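Local coordinates for protein glutathione S-transferase (Ceriporiopsis subvermispora, PDB 6J3E) that binds glutathione and, as a serine-type glutathione S-transferase, probably catalyses its conjugation or transfer to electrophilic substrates, at residues K18-N23 with P133-Q138; W25-T30 with A87-Y92; E44-A49 with E144-R149; A57-I62 with P67-P72; V73-D76 with K81-S84. One frame throughout, in Å; residues are numbered along the deposited sequence.

Contact 1 of 5, residues K18-N23 with P133-Q138; sequences KAWSPN and PATNAQ. With EDO (1,2-ethanediol), chain D.
Trp20 meets Gln138 with one ring face and Thr135 with the far end of its six-membered ring. The indole can be followed outward from CB. Trp20 CB lies 3.8 Å from Gln138 OE1. CG sits between the backbone N and the carbonyl carbon, chi1 64°, and this turns the ring toward the end of helix 109-136. Trp20 CD2 then lies 3.8 Å from Gln138 NE2, which stands over that face, offset toward the rim. The amide is not stacked flat; its plane is turned 62° from the indole. Further out, Trp20 CZ3 reaches Thr135 CB at 3.9 Å. Trp20 CH2 is 4.1 Å from Thr135 OG1. Ser21 CB covers part of the opposite face, and the ring of Trp217 also meets the indole.

Gln138 is fixed by its own polar ends. Its NE2 gives a nearly straight bond to Thr135 O at 2.9 Å, on a lone pair, while OE1 accepts from Ala14 N. Exchanging Trp20 for an alanine would probably open a gap beside Thr135 and leave the Gln138 amide without the surface it rests on. The contact thus joins the two domains by van der Waals packing, with both polar ends of the amide bonded to backbone atoms and not to the indole.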
# COMPACT_ATOMS: atom_id res chain seq x y z
N LYS A 18 -17.37 20.51 16.64
CA LYS A 18 -15.97 20.93 16.69
C LYS A 18 -15.00 19.81 16.35
O LYS A 18 -13.78 19.99 16.48
CB LYS A 18 -15.61 21.60 18.03
CG LYS A 18 -15.35 20.71 19.21
CD LYS A 18 -15.81 21.35 20.51
CE LYS A 18 -15.00 22.58 20.83
NZ LYS A 18 -15.11 22.89 22.26
N ALA A 19 -15.50 18.67 15.85
CA ALA A 19 -14.66 17.53 15.47
C ALA A 19 -14.47 17.52 13.96
O ALA A 19 -15.44 17.37 13.21
CB ALA A 19 -15.28 16.21 15.94
N TRP A 20 -13.23 17.66 13.52
CA TRP A 20 -12.93 17.77 12.09
C TRP A 20 -11.77 16.89 11.62
O TRP A 20 -11.69 16.61 10.43
CB TRP A 20 -12.60 19.22 11.73
CG TRP A 20 -11.37 19.62 12.43
CD1 TRP A 20 -11.28 20.18 13.68
CD2 TRP A 20 -10.03 19.44 11.98
NE1 TRP A 20 -9.97 20.38 14.01
CE2 TRP A 20 -9.18 19.94 12.98
CE3 TRP A 20 -9.46 18.94 10.80
CZ2 TRP A 20 -7.80 19.92 12.85
CZ3 TRP A 20 -8.10 18.92 10.68
CH2 TRP A 20 -7.28 19.41 11.70
N SER A 21 -10.86 16.48 12.50
CA SER A 21 -9.57 15.94 12.07
C SER A 21 -9.73 14.60 11.37
O SER A 21 -10.55 13.77 11.78
CB SER A 21 -8.63 15.79 13.26
OG SER A 21 -7.57 14.90 12.96
N PRO A 22 -8.96 14.34 10.32
CA PRO A 22 -9.01 13.00 9.72
C PRO A 22 -8.40 11.95 10.63
O PRO A 22 -8.96 10.86 10.78
CB PRO A 22 -8.23 13.18 8.40
CG PRO A 22 -7.30 14.31 8.66
CD PRO A 22 -8.00 15.23 9.62
N ASN A 23 -7.26 12.27 11.26
CA ASN A 23 -6.60 11.30 12.12
C ASN A 23 -7.44 10.98 13.35
O ASN A 23 -7.55 9.82 13.74
CB ASN A 23 -5.22 11.83 12.54
CG ASN A 23 -4.38 12.23 11.36
OD1 ASN A 23 -4.36 13.39 10.96
ND2 ASN A 23 -3.69 11.26 10.78
N PRO A 133 -4.95 23.96 3.67
CA PRO A 133 -5.43 25.34 3.77
C PRO A 133 -6.87 25.42 4.23
O PRO A 133 -7.22 26.26 5.07
CB PRO A 133 -5.28 25.87 2.34
CG PRO A 133 -4.25 24.99 1.72
CD PRO A 133 -4.48 23.65 2.31
N ALA A 134 -7.73 24.55 3.72
CA ALA A 134 -9.11 24.54 4.18
C ALA A 134 -9.18 24.32 5.69
O ALA A 134 -9.96 24.98 6.39
CB ALA A 134 -9.91 23.47 3.44
N THR A 135 -8.38 23.39 6.24
CA THR A 135 -8.54 23.19 7.67
C THR A 135 -7.91 24.31 8.48
O THR A 135 -8.30 24.51 9.64
CB THR A 135 -7.97 21.84 8.16
OG1 THR A 135 -6.60 21.98 8.55
CG2 THR A 135 -8.09 20.82 7.12
N ASN A 136 -6.98 25.05 7.89
CA ASN A 136 -6.42 26.20 8.60
C ASN A 136 -7.48 27.27 8.81
O ASN A 136 -7.61 27.81 9.91
CB ASN A 136 -5.23 26.76 7.85
CG ASN A 136 -4.61 27.94 8.56
OD1 ASN A 136 -3.91 27.76 9.56
ND2 ASN A 136 -4.85 29.16 8.06
N ALA A 137 -8.27 27.55 7.77
CA ALA A 137 -9.30 28.57 7.82
C ALA A 137 -10.40 28.27 8.82
O ALA A 137 -11.25 29.14 9.04
CB ALA A 137 -9.93 28.74 6.43
N GLN A 138 -10.45 27.08 9.41
CA GLN A 138 -11.49 26.80 10.39
C GLN A 138 -10.91 26.48 11.76
O GLN A 138 -11.65 26.05 12.66
CB GLN A 138 -12.40 25.67 9.92
CG GLN A 138 -11.70 24.37 9.60
CD GLN A 138 -11.60 23.46 10.79
OE1 GLN A 138 -12.62 23.05 11.37
NE2 GLN A 138 -10.37 23.13 11.18
C1 EDO D . -1.86 9.72 14.22
O1 EDO D . -1.36 10.85 13.47
C2 EDO D . -2.34 8.66 13.24
O2 EDO D . -3.70 8.91 12.91

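Contact 2 of 5, residues W25-T30 with A87-Y92; sequences WKTRYT and AAIARY. With EDO (1,2-ethanediol), chain D.
Helices 22-34 and 86-96 run close together here, with Thr27 CA 6.9 Å from Ile89 CA and Thr30 CA 6.8 Å from Ala90 CA. The close spacing is consistent with the small Ala90 and the short threonines at the interface. The side chains of Thr27 and Ile89 cross at about a right angle. The methyl Thr27 CG2 touches Ile89 CG2 at 3.7 Å, and Thr27 OG1 lies 3.8 Å from Ile89 CG1. One turn on, Thr30 CG2 approaches Ala90 CB more loosely, at 4.4 Å.

The hydroxyl of Thr30 is turned back to its own helix. With OG1 beside the backbone N, chi1 -53°, it donates to Lys26 O at 2.6 Å. Thr30 N binds the same oxygen from the other face of the carbonyl plane. This buried hydroxyl is therefore satisfied within the helix, and the methyl is left for the neighbour.

Lys26 lies beside the interface rather than in it. Its NZ is hydrogen-bonded to Ser86 OG and to O2 of a bound 1,2-ethanediol. Asn23 and Ser86 bind the same diol, and all three residues belong to the glutathione site. Thr30 also packs on Ile209 of helix 206-222. The pair matches the first and third helices of the thioredoxin-like domain of glutathione S-transferases, which pack side by side between the sheet and the helical domain.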
# COMPACT_ATOMS: atom_id res chain seq x y z
N TRP A 25 -10.75 11.35 13.70
CA TRP A 25 -12.02 10.71 13.39
C TRP A 25 -11.84 9.22 13.19
O TRP A 25 -12.76 8.44 13.50
CB TRP A 25 -12.66 11.33 12.17
CG TRP A 25 -13.71 12.32 12.49
CD1 TRP A 25 -13.63 13.67 12.38
CD2 TRP A 25 -15.03 12.03 12.97
NE1 TRP A 25 -14.82 14.25 12.76
CE2 TRP A 25 -15.70 13.26 13.12
CE3 TRP A 25 -15.71 10.84 13.28
CZ2 TRP A 25 -17.01 13.35 13.58
CZ3 TRP A 25 -17.02 10.93 13.73
CH2 TRP A 25 -17.66 12.18 13.88
N LYS A 26 -10.69 8.79 12.67
CA LYS A 26 -10.41 7.37 12.62
C LYS A 26 -10.61 6.76 14.00
O LYS A 26 -11.32 5.76 14.15
CB LYS A 26 -8.99 7.11 12.11
CG LYS A 26 -8.78 7.41 10.62
CD LYS A 26 -7.41 6.94 10.12
CE LYS A 26 -6.42 8.07 10.12
NZ LYS A 26 -5.01 7.67 10.23
N THR A 27 -10.07 7.41 15.03
CA THR A 27 -10.19 6.88 16.39
C THR A 27 -11.58 7.13 16.98
O THR A 27 -12.10 6.28 17.72
CB THR A 27 -9.08 7.46 17.26
OG1 THR A 27 -7.84 6.88 16.85
CG2 THR A 27 -9.30 7.14 18.75
N ARG A 28 -12.20 8.26 16.66
CA ARG A 28 -13.58 8.48 17.08
C ARG A 28 -14.50 7.43 16.47
O ARG A 28 -15.28 6.78 17.18
CB ARG A 28 -14.04 9.90 16.72
CG ARG A 28 -15.44 10.24 17.23
CD ARG A 28 -15.85 11.69 16.95
NE ARG A 28 -15.02 12.66 17.65
CZ ARG A 28 -15.17 13.01 18.93
NH1 ARG A 28 -16.11 12.46 19.68
NH2 ARG A 28 -14.36 13.92 19.46
N TYR A 29 -14.43 7.25 15.15
CA TYR A 29 -15.19 6.19 14.51
C TYR A 29 -14.97 4.86 15.21
O TYR A 29 -15.93 4.14 15.53
CB TYR A 29 -14.81 6.08 13.02
CG TYR A 29 -15.63 6.92 12.06
CD1 TYR A 29 -17.03 6.94 12.12
CD2 TYR A 29 -15.02 7.66 11.06
CE1 TYR A 29 -17.78 7.69 11.22
CE2 TYR A 29 -15.76 8.41 10.16
CZ TYR A 29 -17.14 8.42 10.24
OH TYR A 29 -17.87 9.19 9.34
N THR A 30 -13.71 4.53 15.52
CA THR A 30 -13.41 3.23 16.12
C THR A 30 -14.05 3.09 17.50
O THR A 30 -14.64 2.04 17.81
CB THR A 30 -11.89 3.02 16.17
OG1 THR A 30 -11.34 3.22 14.85
CG2 THR A 30 -11.56 1.59 16.60
N ALA A 87 -3.89 3.86 14.26
CA ALA A 87 -3.75 2.43 13.97
C ALA A 87 -3.37 1.66 15.23
O ALA A 87 -3.84 0.54 15.43
CB ALA A 87 -2.72 2.19 12.86
N ALA A 88 -2.55 2.25 16.09
CA ALA A 88 -2.19 1.60 17.35
C ALA A 88 -3.32 1.67 18.37
O ALA A 88 -3.45 0.77 19.19
CB ALA A 88 -0.93 2.22 17.94
N ILE A 89 -4.11 2.75 18.34
CA ILE A 89 -5.33 2.81 19.15
C ILE A 89 -6.24 1.65 18.80
O ILE A 89 -6.78 0.96 19.67
CB ILE A 89 -6.05 4.16 18.93
CG1 ILE A 89 -5.10 5.36 19.04
CG2 ILE A 89 -7.20 4.31 19.91
CD1 ILE A 89 -4.86 5.82 20.38
N ALA A 90 -6.42 1.41 17.50
CA ALA A 90 -7.35 0.39 17.06
C ALA A 90 -6.90 -0.97 17.57
O ALA A 90 -7.72 -1.75 18.08
CB ALA A 90 -7.47 0.40 15.53
N ARG A 91 -5.60 -1.26 17.46
CA ARG A 91 -5.12 -2.56 17.91
C ARG A 91 -5.25 -2.70 19.41
O ARG A 91 -5.63 -3.76 19.91
CB ARG A 91 -3.66 -2.78 17.49
CG ARG A 91 -3.48 -2.83 15.98
CD ARG A 91 -2.04 -3.05 15.58
NE ARG A 91 -1.92 -3.43 14.19
CZ ARG A 91 -1.97 -2.58 13.19
NH1 ARG A 91 -1.84 -3.03 11.94
NH2 ARG A 91 -2.14 -1.26 13.41
N TYR A 92 -4.92 -1.63 20.14
CA TYR A 92 -5.09 -1.65 21.58
C TYR A 92 -6.54 -1.89 21.95
O TYR A 92 -6.84 -2.68 22.85
CB TYR A 92 -4.59 -0.35 22.19
CG TYR A 92 -5.03 -0.22 23.62
CD1 TYR A 92 -4.25 -0.75 24.65
CD2 TYR A 92 -6.22 0.43 23.94
CE1 TYR A 92 -4.65 -0.64 25.96
CE2 TYR A 92 -6.63 0.54 25.25
CZ TYR A 92 -5.84 0.01 26.26
OH TYR A 92 -6.25 0.12 27.55
C1 EDO D . -1.86 9.72 14.22
O1 EDO D . -1.36 10.85 13.47
C2 EDO D . -2.34 8.66 13.24
O2 EDO D . -3.70 8.91 12.91

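Contact 3 of 5, residues E44-A49 with E144-R149; sequences EYPDIA and EEFFRR
Tyr45 and Pro46 pack against two successive phenylalanines, Phe146 and Phe147, on helix 141-153. This is the tight part of the contact. Pro46 lies over one face of the Phe146 ring. Its CA makes a CH-pi contact, 4.0 Å from the Phe146 centroid and 25° off the ring normal. Pro46 CB comes to 3.5 Å from Phe146 CD2, toward the rim of the ring. Tyr45 CB touches the other ortho carbon, 3.8 Å from Phe146 CD1.

The Tyr45 ring takes up Phe147. The two form an edge-to-face pair, with centroids 5.2 Å apart and planes at 62°. The edge of Phe147 comes down on the Tyr45 face, and Phe147 CD1 is 3.6 Å from Tyr45 CE2. Both phenylalanines have CG anti to the backbone N, Phe146 with chi1 -179°, which carries the rings out toward the loop. Phe146 lies obliquely on the same side of the Tyr45 ring as Phe147, nearer Tyr45 CB.

The outer side is polar and more open. Exposed Glu145 and Arg149 stay on their own helix, where Arg149 NE reaches Glu145 OE1 at 3.1 Å. Arg149 NH2 meets Glu145 OE2, also at 3.1 Å, making a side-on, two-nitrogen salt bridge. Asp47 takes no part in the packing, but its OD2 makes a salt bridge to Arg142, earlier on the same helix 141-153.

Inward, Tyr45 touches Ile10 and the glutathione-binding Arg151. Phe147 rests on Thr135 and Asn136 of helix 109-136. The loop leading into helix 48-55 is thereby held against helix 141-153 of the other domain.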
# COMPACT_ATOMS: atom_id res chain seq x y z
N GLU A 44 -5.56 22.31 21.62
CA GLU A 44 -5.13 23.12 20.49
C GLU A 44 -3.82 22.59 19.95
O GLU A 44 -3.00 22.01 20.68
CB GLU A 44 -4.98 24.59 20.90
CG GLU A 44 -6.27 25.27 21.34
CD GLU A 44 -7.28 25.45 20.21
OE1 GLU A 44 -6.88 25.41 19.03
OE2 GLU A 44 -8.48 25.65 20.51
N TYR A 45 -3.62 22.78 18.64
CA TYR A 45 -2.41 22.34 17.96
C TYR A 45 -1.13 22.67 18.71
O TYR A 45 -0.30 21.76 18.90
CB TYR A 45 -2.37 22.93 16.54
CG TYR A 45 -2.67 21.92 15.46
CD1 TYR A 45 -1.74 20.93 15.14
CD2 TYR A 45 -3.87 21.94 14.77
CE1 TYR A 45 -2.00 20.00 14.15
CE2 TYR A 45 -4.15 21.00 13.78
CZ TYR A 45 -3.21 20.04 13.47
OH TYR A 45 -3.47 19.10 12.49
N PRO A 46 -0.90 23.90 19.18
CA PRO A 46 0.40 24.20 19.79
C PRO A 46 0.60 23.57 21.18
O PRO A 46 1.74 23.52 21.65
CB PRO A 46 0.41 25.74 19.85
CG PRO A 46 -1.03 26.12 19.87
CD PRO A 46 -1.78 25.08 19.12
N ASP A 47 -0.46 23.10 21.82
CA ASP A 47 -0.36 22.44 23.12
C ASP A 47 -0.21 20.93 23.00
O ASP A 47 -0.08 20.26 24.03
CB ASP A 47 -1.60 22.72 23.99
CG ASP A 47 -1.99 24.19 23.99
OD1 ASP A 47 -1.10 25.06 23.92
OD2 ASP A 47 -3.21 24.46 24.06
N ILE A 48 -0.24 20.39 21.78
CA ILE A 48 -0.32 18.94 21.64
C ILE A 48 0.90 18.28 22.27
O ILE A 48 0.78 17.35 23.07
CB ILE A 48 -0.47 18.55 20.15
CG1 ILE A 48 -1.88 18.89 19.67
CG2 ILE A 48 -0.21 17.09 19.95
CD1 ILE A 48 -2.09 18.67 18.18
N ALA A 49 2.09 18.77 21.93
CA ALA A 49 3.31 18.25 22.52
C ALA A 49 3.24 18.32 24.04
O ALA A 49 3.44 17.31 24.75
CB ALA A 49 4.51 19.03 21.99
N GLU A 144 -4.51 28.24 14.61
CA GLU A 144 -4.28 28.80 13.28
C GLU A 144 -2.89 29.40 13.17
O GLU A 144 -2.20 29.20 12.16
CB GLU A 144 -5.35 29.84 12.95
CG GLU A 144 -5.38 30.28 11.49
CD GLU A 144 -4.28 31.27 11.13
OE1 GLU A 144 -3.93 31.34 9.92
OE2 GLU A 144 -3.77 31.98 12.04
N GLU A 145 -2.47 30.18 14.17
CA GLU A 145 -1.10 30.71 14.16
C GLU A 145 -0.09 29.58 14.02
O GLU A 145 0.81 29.62 13.17
CB GLU A 145 -0.85 31.53 15.43
CG GLU A 145 0.51 32.25 15.49
CD GLU A 145 1.69 31.34 15.90
OE1 GLU A 145 2.79 31.52 15.34
OE2 GLU A 145 1.52 30.45 16.77
N PHE A 146 -0.26 28.52 14.83
CA PHE A 146 0.66 27.39 14.80
C PHE A 146 0.58 26.63 13.48
O PHE A 146 1.60 26.26 12.89
CB PHE A 146 0.35 26.47 15.98
CG PHE A 146 1.25 25.28 16.08
CD1 PHE A 146 1.01 24.14 15.33
CD2 PHE A 146 2.34 25.29 16.96
CE1 PHE A 146 1.84 23.03 15.44
CE2 PHE A 146 3.18 24.19 17.06
CZ PHE A 146 2.92 23.04 16.31
N PHE A 147 -0.64 26.33 13.03
CA PHE A 147 -0.80 25.50 11.84
C PHE A 147 -0.28 26.21 10.59
O PHE A 147 0.48 25.64 9.80
CB PHE A 147 -2.27 25.14 11.67
CG PHE A 147 -2.52 24.07 10.65
CD1 PHE A 147 -2.55 22.75 11.03
CD2 PHE A 147 -2.73 24.40 9.31
CE1 PHE A 147 -2.77 21.75 10.08
CE2 PHE A 147 -2.96 23.41 8.37
CZ PHE A 147 -2.98 22.08 8.77
N ARG A 148 -0.67 27.47 10.41
CA ARG A 148 -0.23 28.20 9.23
C ARG A 148 1.29 28.32 9.19
O ARG A 148 1.90 28.07 8.14
CB ARG A 148 -0.90 29.58 9.22
CG ARG A 148 -0.46 30.42 8.06
CD ARG A 148 -1.01 31.83 8.13
NE ARG A 148 -2.41 31.91 7.76
CZ ARG A 148 -2.85 31.94 6.50
NH1 ARG A 148 -1.98 31.87 5.48
NH2 ARG A 148 -4.15 32.05 6.25
N ARG A 149 1.92 28.64 10.33
CA ARG A 149 3.36 28.89 10.35
C ARG A 149 4.14 27.64 9.99
O ARG A 149 5.03 27.67 9.13
CB ARG A 149 3.80 29.39 11.73
CG ARG A 149 5.27 29.81 11.81
CD ARG A 149 5.93 29.46 13.14
NE ARG A 149 5.00 29.55 14.27
CZ ARG A 149 4.92 28.63 15.22
NH1 ARG A 149 5.70 27.56 15.16
NH2 ARG A 149 4.03 28.76 16.22

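Contact 4 of 5, residues A57-I62 with P67-P72; sequences AEPTSI and PYYTLP. With EDO (1,2-ethanediol), chain C; EDO (1,2-ethanediol), chain D.
The beta hairpin of strands 61-63 and 66-68, with the loops flanking it, brings Pro59, Thr60 and Ser61 against Pro67, Tyr68, Tyr69 and Thr70. Tyr68 N donates to Ser61 O at 2.9 Å. Thr60 N reaches Tyr68 O at 3.0 Å, nearly end-on to the carbonyl though with a bent N-H. Beyond the strands, Thr60 OG1 and Thr70 OG1 share a hydrogen bond of 2.8 Å. Chi1 is 55° in both, which turns the two hydroxyls toward each other.

In glutathione S-transferases this region leads to the cis-proline before the third strand, here Pro72. Tyr68 and Leu71 of the same segment bind glutathione.

Pro59 is wedged between two residues. Its CB meets Pro67 CB at 3.7 Å and also lies over the Tyr69 face, 4.1 Å from the ring centroid, as a CH-pi contact. Ala57 O comes to the edge of that ring, 3.3 Å from Tyr69 CE1. A serine in place of Tyr69 would probably leave Pro59 without its aromatic cover and Lys53 NZ without the phenol oxygen it bonds. A second 1,2-ethanediol, separate from the one held by Lys26, pairs with the Tyr69 backbone, taking the N-H on O2 and giving O1 to Tyr69 O at 2.8 Å.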
# COMPACT_ATOMS: atom_id res chain seq x y z
N ALA A 57 2.28 10.13 26.51
CA ALA A 57 1.98 9.55 25.21
C ALA A 57 3.25 9.35 24.40
O ALA A 57 4.20 10.12 24.50
CB ALA A 57 1.02 10.46 24.44
N GLU A 58 3.25 8.31 23.57
CA GLU A 58 4.34 8.11 22.62
C GLU A 58 4.22 9.12 21.48
O GLU A 58 3.12 9.39 21.00
CB GLU A 58 4.31 6.70 22.04
CG GLU A 58 4.46 5.59 23.07
CD GLU A 58 5.91 5.40 23.51
OE1 GLU A 58 6.81 5.85 22.76
OE2 GLU A 58 6.13 4.79 24.59
N PRO A 59 5.33 9.69 21.03
CA PRO A 59 5.33 10.41 19.75
C PRO A 59 5.09 9.45 18.60
O PRO A 59 5.41 8.27 18.69
CB PRO A 59 6.75 11.00 19.68
CG PRO A 59 7.58 10.01 20.48
CD PRO A 59 6.68 9.56 21.61
N THR A 60 4.54 9.96 17.50
CA THR A 60 4.26 9.10 16.35
C THR A 60 5.38 9.08 15.32
O THR A 60 5.31 8.30 14.36
CB THR A 60 2.97 9.52 15.67
OG1 THR A 60 3.03 10.91 15.33
CG2 THR A 60 1.82 9.26 16.61
N SER A 61 6.41 9.92 15.47
CA SER A 61 7.62 9.82 14.68
C SER A 61 8.74 10.55 15.39
O SER A 61 8.51 11.36 16.30
CB SER A 61 7.42 10.38 13.27
OG SER A 61 6.89 11.69 13.34
N ILE A 62 9.97 10.25 14.98
CA ILE A 62 11.16 10.90 15.53
C ILE A 62 12.01 11.36 14.35
O ILE A 62 12.42 10.55 13.52
CB ILE A 62 11.96 9.96 16.44
CG1 ILE A 62 11.16 9.65 17.71
CG2 ILE A 62 13.28 10.59 16.82
CD1 ILE A 62 11.62 8.45 18.44
N PRO A 67 11.29 14.25 19.17
CA PRO A 67 10.02 13.53 19.02
C PRO A 67 8.89 14.44 18.55
O PRO A 67 8.76 15.58 19.01
CB PRO A 67 9.75 12.99 20.43
CG PRO A 67 10.56 13.85 21.33
CD PRO A 67 11.80 14.17 20.55
N TYR A 68 8.06 13.92 17.65
CA TYR A 68 6.93 14.65 17.07
C TYR A 68 5.64 14.06 17.62
O TYR A 68 5.36 12.87 17.43
CB TYR A 68 6.97 14.56 15.54
CG TYR A 68 6.00 15.45 14.78
CD1 TYR A 68 6.31 16.79 14.52
CD2 TYR A 68 4.81 14.93 14.26
CE1 TYR A 68 5.43 17.60 13.80
CE2 TYR A 68 3.93 15.74 13.53
CZ TYR A 68 4.26 17.07 13.31
OH TYR A 68 3.40 17.88 12.60
N TYR A 69 4.85 14.88 18.30
CA TYR A 69 3.62 14.43 18.93
C TYR A 69 2.41 14.85 18.11
O TYR A 69 2.32 15.99 17.64
CB TYR A 69 3.53 14.98 20.34
CG TYR A 69 4.58 14.45 21.30
CD1 TYR A 69 4.40 13.25 21.97
CD2 TYR A 69 5.75 15.16 21.54
CE1 TYR A 69 5.34 12.77 22.85
CE2 TYR A 69 6.71 14.68 22.42
CZ TYR A 69 6.49 13.50 23.07
OH TYR A 69 7.44 13.02 23.95
N THR A 70 1.47 13.92 17.96
CA THR A 70 0.23 14.13 17.21
C THR A 70 -0.94 13.55 17.98
O THR A 70 -0.79 12.68 18.85
CB THR A 70 0.27 13.45 15.83
OG1 THR A 70 0.58 12.06 15.99
CG2 THR A 70 1.28 14.12 14.93
N LEU A 71 -2.13 14.01 17.62
CA LEU A 71 -3.37 13.37 18.04
C LEU A 71 -3.90 12.57 16.86
O LEU A 71 -3.50 12.83 15.72
CB LEU A 71 -4.37 14.42 18.52
CG LEU A 71 -3.78 15.25 19.67
CD1 LEU A 71 -4.85 16.17 20.26
CD2 LEU A 71 -3.20 14.29 20.72
N PRO A 72 -4.79 11.60 17.10
CA PRO A 72 -5.44 11.20 18.36
C PRO A 72 -4.51 10.55 19.39
O PRO A 72 -3.53 9.91 19.03
CB PRO A 72 -6.47 10.17 17.89
CG PRO A 72 -5.86 9.57 16.67
CD PRO A 72 -5.19 10.73 15.98
C1 EDO C . 4.33 18.96 17.20
O1 EDO C . 3.20 18.61 18.01
C2 EDO C . 5.61 18.87 18.04
O2 EDO C . 5.57 17.69 18.85
C1 EDO D . -1.86 9.72 14.22
O1 EDO D . -1.36 10.85 13.47
C2 EDO D . -2.34 8.66 13.24
O2 EDO D . -3.70 8.91 12.91

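Contact 5 of 5, residues V73-D76 with K81-S84; sequences VIHD and KTIS
Strands 73-76 and 81-84 run antiparallel, their short axes 4.9 Å apart at closest approach and 165° between directions. Ile74 and Ile83 form the central hydrogen-bonded pair. Ile74 N reaches Ile83 O at 3.0 Å, and Ile83 N returns the bond to Ile74 O at the same length. Asp76 N adds a nearly straight bond to Lys81 O.

Val73, His75, Thr82 and Ser84 share one face. His75 CG is anti to the backbone N, chi1 174°, and the ring edge is carried across to Thr82. His75 ND1 and Thr82 OG1 are hydrogen-bonded at 3.0 Å, near the ring plane. Thr82 OG1 also bonds Ile55 O. The methyl of Thr82 points to the other neighbour, with CG2 3.5 Å from Val73 CG1. Val73 CG2 packs on Ser84 CB, also at 3.5 Å, while Ser84 OG is bonded to Glu58 O.

The other face holds Ile74 and Ile83, which lie side by side with Ile74 CG1 4.0 Å from Ile83 CD1. Both rest on Ile89 of helix 86-96. Asp76 OD2 on this face is bonded to Tyr92 OH and Tyr97 OH, two partners for one buried carboxylate oxygen. This is the hairpin of the third and fourth strands of the thioredoxin-like fold, with 81-84 at the sheet edge leading into helix 86-96.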
# COMPACT_ATOMS: atom_id res chain seq x y z
N VAL A 73 -4.84 10.73 20.67
CA VAL A 73 -4.28 9.94 21.75
C VAL A 73 -5.42 9.55 22.69
O VAL A 73 -6.36 10.33 22.89
CB VAL A 73 -3.18 10.71 22.50
CG1 VAL A 73 -2.72 9.94 23.71
CG2 VAL A 73 -2.00 10.94 21.59
N ILE A 74 -5.36 8.35 23.25
CA ILE A 74 -6.31 7.98 24.29
C ILE A 74 -5.54 7.60 25.55
O ILE A 74 -4.44 7.05 25.49
CB ILE A 74 -7.26 6.84 23.88
CG1 ILE A 74 -6.48 5.56 23.55
CG2 ILE A 74 -8.16 7.28 22.75
CD1 ILE A 74 -7.36 4.34 23.50
N HIS A 75 -6.14 7.91 26.71
CA HIS A 75 -5.69 7.38 27.99
C HIS A 75 -6.82 6.57 28.61
O HIS A 75 -7.94 7.07 28.76
CB HIS A 75 -5.24 8.45 28.98
CG HIS A 75 -4.92 7.89 30.33
ND1 HIS A 75 -3.81 7.11 30.56
CD2 HIS A 75 -5.60 7.93 31.50
CE1 HIS A 75 -3.81 6.71 31.82
NE2 HIS A 75 -4.88 7.20 32.41
N ASP A 76 -6.51 5.33 28.97
CA ASP A 76 -7.46 4.36 29.49
C ASP A 76 -7.20 4.18 30.97
O ASP A 76 -6.31 3.40 31.36
CB ASP A 76 -7.33 3.02 28.75
CG ASP A 76 -8.44 2.04 29.11
OD1 ASP A 76 -9.35 2.44 29.86
OD2 ASP A 76 -8.42 0.89 28.61
N LYS A 81 -2.73 2.78 30.61
CA LYS A 81 -1.95 2.91 29.39
C LYS A 81 -2.40 4.12 28.59
O LYS A 81 -3.56 4.53 28.64
CB LYS A 81 -2.05 1.65 28.52
CG LYS A 81 -1.48 0.38 29.15
CD LYS A 81 -0.07 0.07 28.66
CE LYS A 81 0.34 -1.35 29.03
NZ LYS A 81 1.64 -1.74 28.40
N THR A 82 -1.46 4.71 27.86
CA THR A 82 -1.73 5.77 26.92
C THR A 82 -1.24 5.32 25.55
O THR A 82 -0.10 4.88 25.42
CB THR A 82 -1.05 7.07 27.34
OG1 THR A 82 -1.69 7.57 28.52
CG2 THR A 82 -1.14 8.13 26.25
N ILE A 83 -2.12 5.40 24.55
CA ILE A 83 -1.81 4.95 23.20
C ILE A 83 -1.98 6.12 22.24
O ILE A 83 -2.94 6.89 22.34
CB ILE A 83 -2.69 3.77 22.77
CG1 ILE A 83 -2.67 2.69 23.85
CG2 ILE A 83 -2.20 3.19 21.46
CD1 ILE A 83 -3.85 2.75 24.80
N SER A 84 -1.04 6.24 21.31
CA SER A 84 -1.10 7.25 20.26
C SER A 84 -1.00 6.58 18.90
O SER A 84 -0.55 5.43 18.79
CB SER A 84 0.02 8.28 20.42
OG SER A 84 1.29 7.68 20.22

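From the N terminus, 18-23 opens the loop of contact 1, which closes only at 133-138 in the helical domain. Contact 2 lies inside it, joining helices 22-34 and 86-96 of the thioredoxin-like domain. Contact 3 opens at 44-49 and closes last, at 144-149, so it crosses both contacts 1 and 2. The two hairpin contacts, 4 and then 5, follow in series and nest inside the other three loops. Of the five, contacts 1 and 3 have one segment in each domain; they meet through Asn136 and Glu144. Within the first domain, Glu58 and Ser84 link contacts 4 and 5, while Tyr92 and Asp76 link contacts 2 and 5.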